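Local coordinates for penicillin binding protein 2X (PDB 5U47) that probably cross-links the peptides of peptidoglycan as a divisome transpeptidase in septal wall synthesis, and is a target of beta-lactams, at residues A[41-46]-A[220-225]; A[174-177]-A[183-186]; A[422-425]-A[431-434]; A[607-612]-A[640-645]. The protein carries 1 engineered substitution. One frame throughout, in Å; residues are numbered along the deposited sequence. Where two conformers were deposited one is given.

Contact 1: A[41-46]-A[220-225]; sequences NVLAED and TTLSAP
Leu43 and Asn41 make a small, mostly buried van der Waals contact with residues 220-225, beside a classic beta bulge. In the bulge both Leu43 and Ala44 are bonded through the backbone to Ile35 of strand 35-36. The chain turns a corner at these two residues, near the start of strand 42-55. The other segment leaves strand 217-220, which runs parallel to strand 35-36 in the same mixed sheet, and enters helix 224-241.

The branched end of Leu43 does most of the touching. With CG anti to the carbonyl carbon (chi1 -53°), the side chain runs obliquely past Leu222 and Thr220. Its CD1 lies 4.2 Å from CD1 of Leu222. Farther along, the CB of Asn41 rests 4.2 Å from the CB of Ala224, at the first turn of the helix. Only carbon meets carbon there.

No hydrogen bond joins the two segments directly. Asp37 links them instead: OD1 takes the backbone N of Asn41 and OD2 takes that of Ala224. Ser223 is the N-cap of the helix, and its OG makes a weak bond to the N of Leu226.

Thr220 OG1 is engaged as well. It bonds to the backbone O of Tyr36 and receives a weak bond from the N of Leu222 (3.4 Å, 143° at the hydrogen). From residues 41-46, CD1 of Leu43 comes to 3.8 Å from Thr220 OG1.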
# COMPACT_ATOMS: atom_id res chain seq x y z
N ASN A 41 12.67 1.16 -12.17
CA ASN A 41 13.79 0.88 -11.26
C ASN A 41 13.44 -0.37 -10.48
O ASN A 41 12.34 -0.46 -9.93
CB ASN A 41 14.04 2.05 -10.31
CG ASN A 41 14.52 3.28 -11.04
OD1 ASN A 41 13.73 4.17 -11.34
ND2 ASN A 41 15.80 3.31 -11.38
N VAL A 42 14.37 -1.31 -10.44
CA VAL A 42 14.12 -2.61 -9.78
C VAL A 42 14.01 -2.47 -8.27
O VAL A 42 14.89 -1.86 -7.63
CB VAL A 42 15.21 -3.64 -10.14
CG1 VAL A 42 15.01 -4.96 -9.38
CG2 VAL A 42 15.22 -3.90 -11.65
N LEU A 43 12.91 -2.98 -7.71
CA LEU A 43 12.68 -3.00 -6.25
C LEU A 43 12.82 -4.39 -5.66
O LEU A 43 13.30 -4.53 -4.52
CB LEU A 43 11.31 -2.43 -5.88
CG LEU A 43 10.97 -1.04 -6.43
CD1 LEU A 43 9.62 -0.56 -5.90
CD2 LEU A 43 12.08 -0.03 -6.13
N ALA A 44 12.40 -5.41 -6.42
CA ALA A 44 12.52 -6.80 -6.03
C ALA A 44 12.60 -7.67 -7.29
O ALA A 44 11.78 -7.53 -8.19
CB ALA A 44 11.34 -7.26 -5.16
N GLU A 45 13.57 -8.57 -7.33
CA GLU A 45 13.73 -9.45 -8.47
C GLU A 45 14.39 -10.74 -8.06
O GLU A 45 15.09 -10.81 -7.03
CB GLU A 45 14.56 -8.78 -9.59
CG GLU A 45 16.01 -8.48 -9.22
CD GLU A 45 16.85 -7.99 -10.42
OE1 GLU A 45 16.35 -7.96 -11.57
OE2 GLU A 45 18.02 -7.63 -10.21
N ASP A 46 14.15 -11.77 -8.87
CA ASP A 46 14.75 -13.08 -8.66
C ASP A 46 16.22 -13.06 -9.00
O ASP A 46 16.65 -12.35 -9.89
CB ASP A 46 14.07 -14.16 -9.54
CG ASP A 46 12.75 -14.63 -8.99
OD1 ASP A 46 12.25 -13.99 -8.03
OD2 ASP A 46 12.19 -15.65 -9.51
N THR A 220 5.02 -0.50 -9.52
CA THR A 220 4.32 0.24 -8.50
C THR A 220 4.28 1.71 -8.86
O THR A 220 4.94 2.17 -9.82
CB THR A 220 4.97 0.06 -7.11
OG1 THR A 220 6.27 0.66 -7.10
CG2 THR A 220 5.06 -1.40 -6.75
N THR A 221 3.50 2.47 -8.09
CA THR A 221 3.39 3.91 -8.28
C THR A 221 4.54 4.67 -7.63
O THR A 221 4.68 5.88 -7.83
CB THR A 221 2.07 4.43 -7.66
OG1 THR A 221 1.98 3.98 -6.31
CG2 THR A 221 0.90 3.91 -8.43
N LEU A 222 5.35 3.97 -6.83
CA LEU A 222 6.46 4.61 -6.12
C LEU A 222 7.50 5.24 -7.05
O LEU A 222 7.72 4.78 -8.15
CB LEU A 222 7.20 3.62 -5.21
CG LEU A 222 6.49 2.88 -4.08
CD1 LEU A 222 7.51 2.02 -3.35
CD2 LEU A 222 5.79 3.80 -3.10
N SER A 223 8.09 6.33 -6.58
CA SER A 223 9.19 7.01 -7.22
C SER A 223 10.41 6.68 -6.40
O SER A 223 10.53 7.17 -5.26
CB SER A 223 8.96 8.50 -7.20
OG SER A 223 10.13 9.21 -7.59
N ALA A 224 11.29 5.83 -6.92
CA ALA A 224 12.50 5.48 -6.16
C ALA A 224 13.31 6.67 -5.66
O ALA A 224 13.71 6.67 -4.48
CB ALA A 224 13.38 4.48 -6.92
N PRO A 225 13.54 7.71 -6.50
CA PRO A 225 14.28 8.88 -6.01
C PRO A 225 13.60 9.56 -4.83
O PRO A 225 14.26 9.90 -3.83
CB PRO A 225 14.29 9.84 -7.23
CG PRO A 225 14.09 8.95 -8.42
CD PRO A 225 13.29 7.78 -7.95

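Contact 2: A[174-177]-A[183-186]; sequences TGLE and LLTG
Glu177 and Leu184 mark the closest backbone approach, 7.7 Å between their CA atoms, where short helices 175-179 and 181-184 fold back on each other.

Leu184 reaches from the second helix to the first. Its CD1 lies 3.6 Å from OE1 of Glu177 and 4.0 Å from the backbone O of Glu177. The two side chains cross at about a right angle. Glu177 is bent at chi2 (-83°), which curls its carboxylate back beside the leucine methyl. In the conformer of Leu176 described here, one of two, CD2 is 4.2 Å from Leu184 CD1.

The acid is buried but well compensated. OE2 makes a salt bridge to Arg142 NE, OE1 makes one to Arg32 NE, and Tyr144 OH adds a weak bond to OE2. Two arginines, one on each oxygen, should fix the rotation of the carboxylate and probably favour its ionised form. Ile35 of strand 35-36 touches all three side chains of the contact.

The Gly-Leu-Glu run with its arginine partners is consistent with the N-terminal signature motifs of class B penicillin-binding proteins, here packed on a mixed beta sheet in the part of the chain related to the dimerisation domain.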
# COMPACT_ATOMS: atom_id res chain seq x y z
N THR A 174 4.66 -11.52 3.12
CA THR A 174 4.18 -10.27 3.67
C THR A 174 4.07 -9.20 2.63
O THR A 174 4.63 -9.31 1.53
CB THR A 174 5.17 -9.72 4.72
OG1 THR A 174 6.47 -9.61 4.13
CG2 THR A 174 5.23 -10.63 5.94
N GLY A 175 3.36 -8.13 3.00
CA GLY A 175 3.23 -6.93 2.18
C GLY A 175 2.78 -7.14 0.75
O GLY A 175 1.90 -8.00 0.48
N LEU A 176 3.36 -6.37 -0.17
CA LEU A 176 2.99 -6.45 -1.58
C LEU A 176 3.33 -7.80 -2.22
O LEU A 176 2.59 -8.28 -3.08
CB LEU A 176 3.62 -5.30 -2.36
CG LEU A 176 3.24 -5.23 -3.84
CD1 LEU A 176 3.49 -3.84 -4.41
CD2 LEU A 176 3.98 -6.30 -4.63
N GLU A 177 4.45 -8.39 -1.79
CA GLU A 177 4.85 -9.74 -2.26
C GLU A 177 3.74 -10.74 -2.00
O GLU A 177 3.38 -11.54 -2.90
CB GLU A 177 6.13 -10.18 -1.55
CG GLU A 177 7.38 -9.43 -2.00
CD GLU A 177 8.01 -9.97 -3.29
OE1 GLU A 177 7.34 -10.63 -4.12
OE2 GLU A 177 9.23 -9.74 -3.46
N LEU A 183 -0.40 -12.74 -9.20
CA LEU A 183 0.17 -12.14 -10.41
C LEU A 183 1.68 -12.38 -10.53
O LEU A 183 2.20 -12.70 -11.61
CB LEU A 183 -0.10 -10.62 -10.43
CG LEU A 183 -1.57 -10.22 -10.56
CD1 LEU A 183 -1.78 -8.75 -10.23
CD2 LEU A 183 -2.05 -10.53 -11.96
N LEU A 184 2.40 -12.24 -9.42
CA LEU A 184 3.85 -12.37 -9.42
C LEU A 184 4.35 -13.78 -9.70
O LEU A 184 5.43 -13.93 -10.25
CB LEU A 184 4.42 -11.89 -8.09
CG LEU A 184 4.36 -10.38 -7.87
CD1 LEU A 184 4.63 -10.04 -6.41
CD2 LEU A 184 5.34 -9.67 -8.78
N THR A 185 3.55 -14.77 -9.32
CA THR A 185 3.91 -16.16 -9.44
C THR A 185 3.54 -16.65 -10.81
O THR A 185 2.40 -16.51 -11.26
CB THR A 185 3.16 -17.01 -8.39
OG1 THR A 185 3.47 -16.52 -7.09
CG2 THR A 185 3.58 -18.49 -8.48
N GLY A 186 4.50 -17.24 -11.49
CA GLY A 186 4.23 -17.74 -12.82
C GLY A 186 3.52 -19.09 -12.75
O GLY A 186 3.08 -19.52 -11.69

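Contact 3: A[422-425]-A[431-434]; sequences AFTA and IMLE
Ile431 meets the helix through its backbone and not its side chain. Its carbonyl O is 3.8 Å from the CA of Ala425, and it accepts a hydrogen bond from ND2 of Asn428 in the turn between the segments. Its CB points away from the helix, and the side chain packs on Val456 and on Tyr656, in the range of the second PASTA repeat.

Met432 comes next and lies alongside the helix. Its CA is 4.1 Å from that of Ala425, a close approach that the small alanine side chain permits. The two CB atoms are 4.0 Å apart. CG is swung roughly opposite the backbone N (chi1 -161°) and passes 3.7 Å from OG1 of Thr424. SD then reaches the CA of Ala422 at 4.3 Å.

This is a helix followed by a tight return into a short strand. Helix 416-427 belongs to the transpeptidase domain, of the beta-lactamase clan. Strand 432-433 pairs antiparallel with strand 456-458, and Met432 bonds through its backbone to Ile457 and Gly458. Elsewhere on the helix, Phe423 stacks edge-to-face with Tyr544 of the five-stranded sheet.

Leu433 supplies the one hydrogen bond across the contact. Its N donates to OG1 of Thr424 at 2.9 Å, almost straight at 170°. The hydroxyl sits between its own backbone N and carbonyl carbon (chi1 61°), and it also bonds to the backbone O of Arg421. One buried hydroxyl thus links a strand N-H to a carbonyl of the helix. The CB of Leu433 packs 3.8 Å from the same OG1.

The CB of Glu434 points away from the helix; its side chain touches Ile457 and Phe386, and OE2 makes a long, weak ion pair with Arg610.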
# COMPACT_ATOMS: atom_id res chain seq x y z
N ALA A 422 -9.66 10.02 2.33
CA ALA A 422 -10.48 11.18 2.70
C ALA A 422 -9.81 12.47 2.27
O ALA A 422 -10.48 13.37 1.73
CB ALA A 422 -10.74 11.19 4.20
N PHE A 423 -8.48 12.55 2.47
CA PHE A 423 -7.73 13.74 2.07
C PHE A 423 -7.80 14.01 0.57
O PHE A 423 -7.74 15.18 0.15
CB PHE A 423 -6.25 13.67 2.49
CG PHE A 423 -6.01 13.71 3.99
CD1 PHE A 423 -6.73 14.56 4.82
CD2 PHE A 423 -5.00 12.94 4.55
CE1 PHE A 423 -6.47 14.61 6.20
CE2 PHE A 423 -4.74 12.98 5.92
CZ PHE A 423 -5.49 13.81 6.74
N THR A 424 -7.95 12.97 -0.26
CA THR A 424 -8.01 13.21 -1.69
C THR A 424 -9.22 14.07 -2.08
O THR A 424 -9.13 14.80 -3.05
CB THR A 424 -8.02 11.92 -2.57
OG1 THR A 424 -9.18 11.13 -2.27
CG2 THR A 424 -6.80 11.12 -2.37
N ALA A 425 -10.34 13.98 -1.35
CA ALA A 425 -11.52 14.77 -1.69
C ALA A 425 -11.24 16.25 -1.41
O ALA A 425 -11.70 17.13 -2.12
CB ALA A 425 -12.73 14.30 -0.91
N ILE A 431 -13.86 15.61 -4.92
CA ILE A 431 -13.98 14.28 -5.57
C ILE A 431 -12.99 13.30 -4.98
O ILE A 431 -11.79 13.40 -5.22
CB ILE A 431 -13.76 14.42 -7.10
CG1 ILE A 431 -14.73 15.46 -7.68
CG2 ILE A 431 -13.90 13.07 -7.81
CD1 ILE A 431 -14.37 15.92 -9.07
N MET A 432 -13.51 12.32 -4.25
CA MET A 432 -12.68 11.35 -3.56
C MET A 432 -12.16 10.31 -4.54
O MET A 432 -12.90 9.84 -5.44
CB MET A 432 -13.49 10.70 -2.44
CG MET A 432 -12.65 10.03 -1.39
SD MET A 432 -13.58 9.74 0.15
CE MET A 432 -14.57 8.41 -0.46
N LEU A 433 -10.89 9.95 -4.34
CA LEU A 433 -10.18 8.99 -5.17
C LEU A 433 -9.72 7.81 -4.34
O LEU A 433 -9.46 7.93 -3.13
CB LEU A 433 -8.93 9.65 -5.77
CG LEU A 433 -9.12 10.92 -6.59
CD1 LEU A 433 -7.79 11.49 -7.08
CD2 LEU A 433 -10.02 10.66 -7.78
N GLU A 434 -9.63 6.66 -5.00
CA GLU A 434 -9.11 5.45 -4.36
C GLU A 434 -7.57 5.54 -4.37
O GLU A 434 -6.97 5.75 -5.43
CB GLU A 434 -9.56 4.23 -5.16
CG GLU A 434 -9.09 2.88 -4.62
CD GLU A 434 -9.83 2.40 -3.38
OE1 GLU A 434 -10.53 3.18 -2.69
OE2 GLU A 434 -9.69 1.20 -3.10

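Contact 4: A[607-612]-A[640-645]; sequences NTLRQN and EQILIM
Leu609 spans the space between helix and strand, with its CD1 set against two isoleucine methyls. It meets CD1 of Ile644 tip to tip at 3.6 Å. It meets CD1 of Ile642 at 3.8 Å, and those two side chains cross at about a right angle. The contact is wholly apolar, and the backbones stay well apart: the CA atoms of Leu609 and Ile642 are 9.8 Å from each other.

Both isoleucines can reach the leucine because alternate residues of the strand face the same way. Their first torsions differ. Ile642 holds CG1 in the crowded position between its backbone N and carbonyl carbon (chi1 69°), whereas Ile644 turns CG1 opposite its carbonyl carbon.

Further out, Pro616 and Tyr592 also touch Leu609. Strand 641-646 is the middle strand of three, parallel to 615-619 and antiparallel to 625-628. Ile642 and Ile644 both bond through the backbone to Ile617. Within the first segment, ND2 of Asn612 donates to the backbone O of Thr608 at 2.9 Å. The donor stands above the carbonyl plane, 38° out of it. The next residue after Leu609, Arg610, forms a salt bridge with Glu455.

One helix packed through a leucine onto a three-stranded sheet is the build of a PASTA domain, here the first of two.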
# COMPACT_ATOMS: atom_id res chain seq x y z
N ASN A 607 -10.94 -6.41 -3.72
CA ASN A 607 -9.50 -6.27 -3.53
C ASN A 607 -8.72 -6.93 -4.68
O ASN A 607 -7.77 -6.35 -5.21
CB ASN A 607 -9.11 -6.91 -2.18
CG ASN A 607 -7.77 -6.46 -1.68
OD1 ASN A 607 -7.50 -5.27 -1.57
ND2 ASN A 607 -6.92 -7.42 -1.33
N THR A 608 -9.14 -8.14 -5.06
CA THR A 608 -8.56 -8.89 -6.19
C THR A 608 -8.76 -8.16 -7.51
O THR A 608 -7.85 -8.05 -8.30
CB THR A 608 -9.18 -10.31 -6.25
OG1 THR A 608 -8.79 -11.00 -5.06
CG2 THR A 608 -8.71 -11.09 -7.46
N LEU A 609 -9.96 -7.64 -7.73
CA LEU A 609 -10.25 -6.89 -8.95
C LEU A 609 -9.33 -5.66 -9.11
O LEU A 609 -8.88 -5.37 -10.22
CB LEU A 609 -11.71 -6.45 -8.96
CG LEU A 609 -12.71 -7.58 -9.20
CD1 LEU A 609 -14.14 -7.11 -8.92
CD2 LEU A 609 -12.57 -8.13 -10.61
N ARG A 610 -9.09 -4.93 -8.01
CA ARG A 610 -8.17 -3.77 -8.07
C ARG A 610 -6.72 -4.17 -8.35
O ARG A 610 -5.99 -3.42 -8.98
CB ARG A 610 -8.24 -2.91 -6.80
CG ARG A 610 -9.54 -2.17 -6.69
CD ARG A 610 -9.44 -1.00 -5.74
NE ARG A 610 -10.68 -0.26 -5.80
CZ ARG A 610 -11.75 -0.47 -5.04
NH1 ARG A 610 -11.76 -1.41 -4.10
NH2 ARG A 610 -12.83 0.29 -5.24
N GLN A 611 -6.31 -5.35 -7.89
CA GLN A 611 -4.96 -5.85 -8.23
C GLN A 611 -4.81 -6.02 -9.73
O GLN A 611 -3.70 -5.92 -10.28
CB GLN A 611 -4.71 -7.18 -7.54
CG GLN A 611 -4.66 -7.04 -6.02
CD GLN A 611 -4.64 -8.36 -5.30
OE1 GLN A 611 -4.78 -9.42 -5.91
NE2 GLN A 611 -4.48 -8.31 -3.98
N ASN A 612 -5.95 -6.27 -10.40
CA ASN A 612 -6.01 -6.46 -11.82
C ASN A 612 -6.48 -5.20 -12.56
O ASN A 612 -6.84 -5.25 -13.73
CB ASN A 612 -6.88 -7.69 -12.15
CG ASN A 612 -6.22 -8.98 -11.69
OD1 ASN A 612 -5.38 -9.55 -12.41
ND2 ASN A 612 -6.55 -9.42 -10.46
N GLU A 640 -11.85 -0.38 -16.06
CA GLU A 640 -13.27 -0.46 -16.29
C GLU A 640 -14.01 -0.51 -14.92
O GLU A 640 -13.59 -1.19 -14.00
CB GLU A 640 -13.60 -1.67 -17.16
CG GLU A 640 -15.09 -1.85 -17.42
CD GLU A 640 -15.38 -2.92 -18.46
OE1 GLU A 640 -14.45 -3.29 -19.22
OE2 GLU A 640 -16.54 -3.36 -18.53
N GLN A 641 -15.09 0.25 -14.83
CA GLN A 641 -15.88 0.34 -13.63
C GLN A 641 -17.00 -0.68 -13.70
O GLN A 641 -17.75 -0.71 -14.66
CB GLN A 641 -16.47 1.74 -13.54
CG GLN A 641 -17.22 2.06 -12.26
CD GLN A 641 -17.93 3.39 -12.39
OE1 GLN A 641 -19.01 3.47 -13.00
NE2 GLN A 641 -17.32 4.46 -11.87
N ILE A 642 -17.12 -1.51 -12.66
CA ILE A 642 -18.17 -2.52 -12.62
C ILE A 642 -18.90 -2.46 -11.29
O ILE A 642 -18.36 -1.94 -10.30
CB ILE A 642 -17.60 -3.95 -12.86
CG1 ILE A 642 -16.75 -4.41 -11.68
CG2 ILE A 642 -16.85 -4.01 -14.19
CD1 ILE A 642 -16.47 -5.90 -11.69
N LEU A 643 -20.12 -3.00 -11.27
CA LEU A 643 -20.92 -3.04 -10.05
C LEU A 643 -20.95 -4.45 -9.47
O LEU A 643 -21.12 -5.41 -10.21
CB LEU A 643 -22.35 -2.65 -10.32
CG LEU A 643 -22.65 -1.28 -10.91
CD1 LEU A 643 -24.16 -1.17 -11.10
CD2 LEU A 643 -22.12 -0.17 -10.01
N ILE A 644 -20.79 -4.55 -8.16
CA ILE A 644 -20.89 -5.80 -7.41
C ILE A 644 -22.01 -5.54 -6.42
O ILE A 644 -21.84 -4.75 -5.48
CB ILE A 644 -19.59 -6.16 -6.67
CG1 ILE A 644 -18.45 -6.41 -7.66
CG2 ILE A 644 -19.77 -7.40 -5.80
CD1 ILE A 644 -17.09 -6.55 -6.97
N MET A 645 -23.17 -6.16 -6.64
CA MET A 645 -24.29 -5.97 -5.70
C MET A 645 -24.25 -7.07 -4.67
O MET A 645 -24.32 -8.24 -5.01
CB MET A 645 -25.64 -6.00 -6.41
CG MET A 645 -26.80 -5.53 -5.52
SD MET A 645 -28.37 -5.65 -6.39
CE MET A 645 -28.68 -7.40 -6.30

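From the N terminus, the chain opens contact 1 at 41-46 and closes it at 220-225, a long loop. Contact 2 closes a short turn and is nested inside that loop. Contacts 3 and 4 follow in series, each closing its own loop, and none cross. Contacts 1 and 2 touch where Ala44 CB lies 3.7 Å from Glu177 OE2; both lie against strand 35-36 of the mixed sheet. Contact 2 reaches the first PASTA domain where Leu183 packs on Gln611 and Asn612 of contact 4. Contact 3 is tied to contact 4 by a long, weak ion pair from Glu434 to Arg610. Contact 4 therefore borders both the N-terminal and the transpeptidase parts.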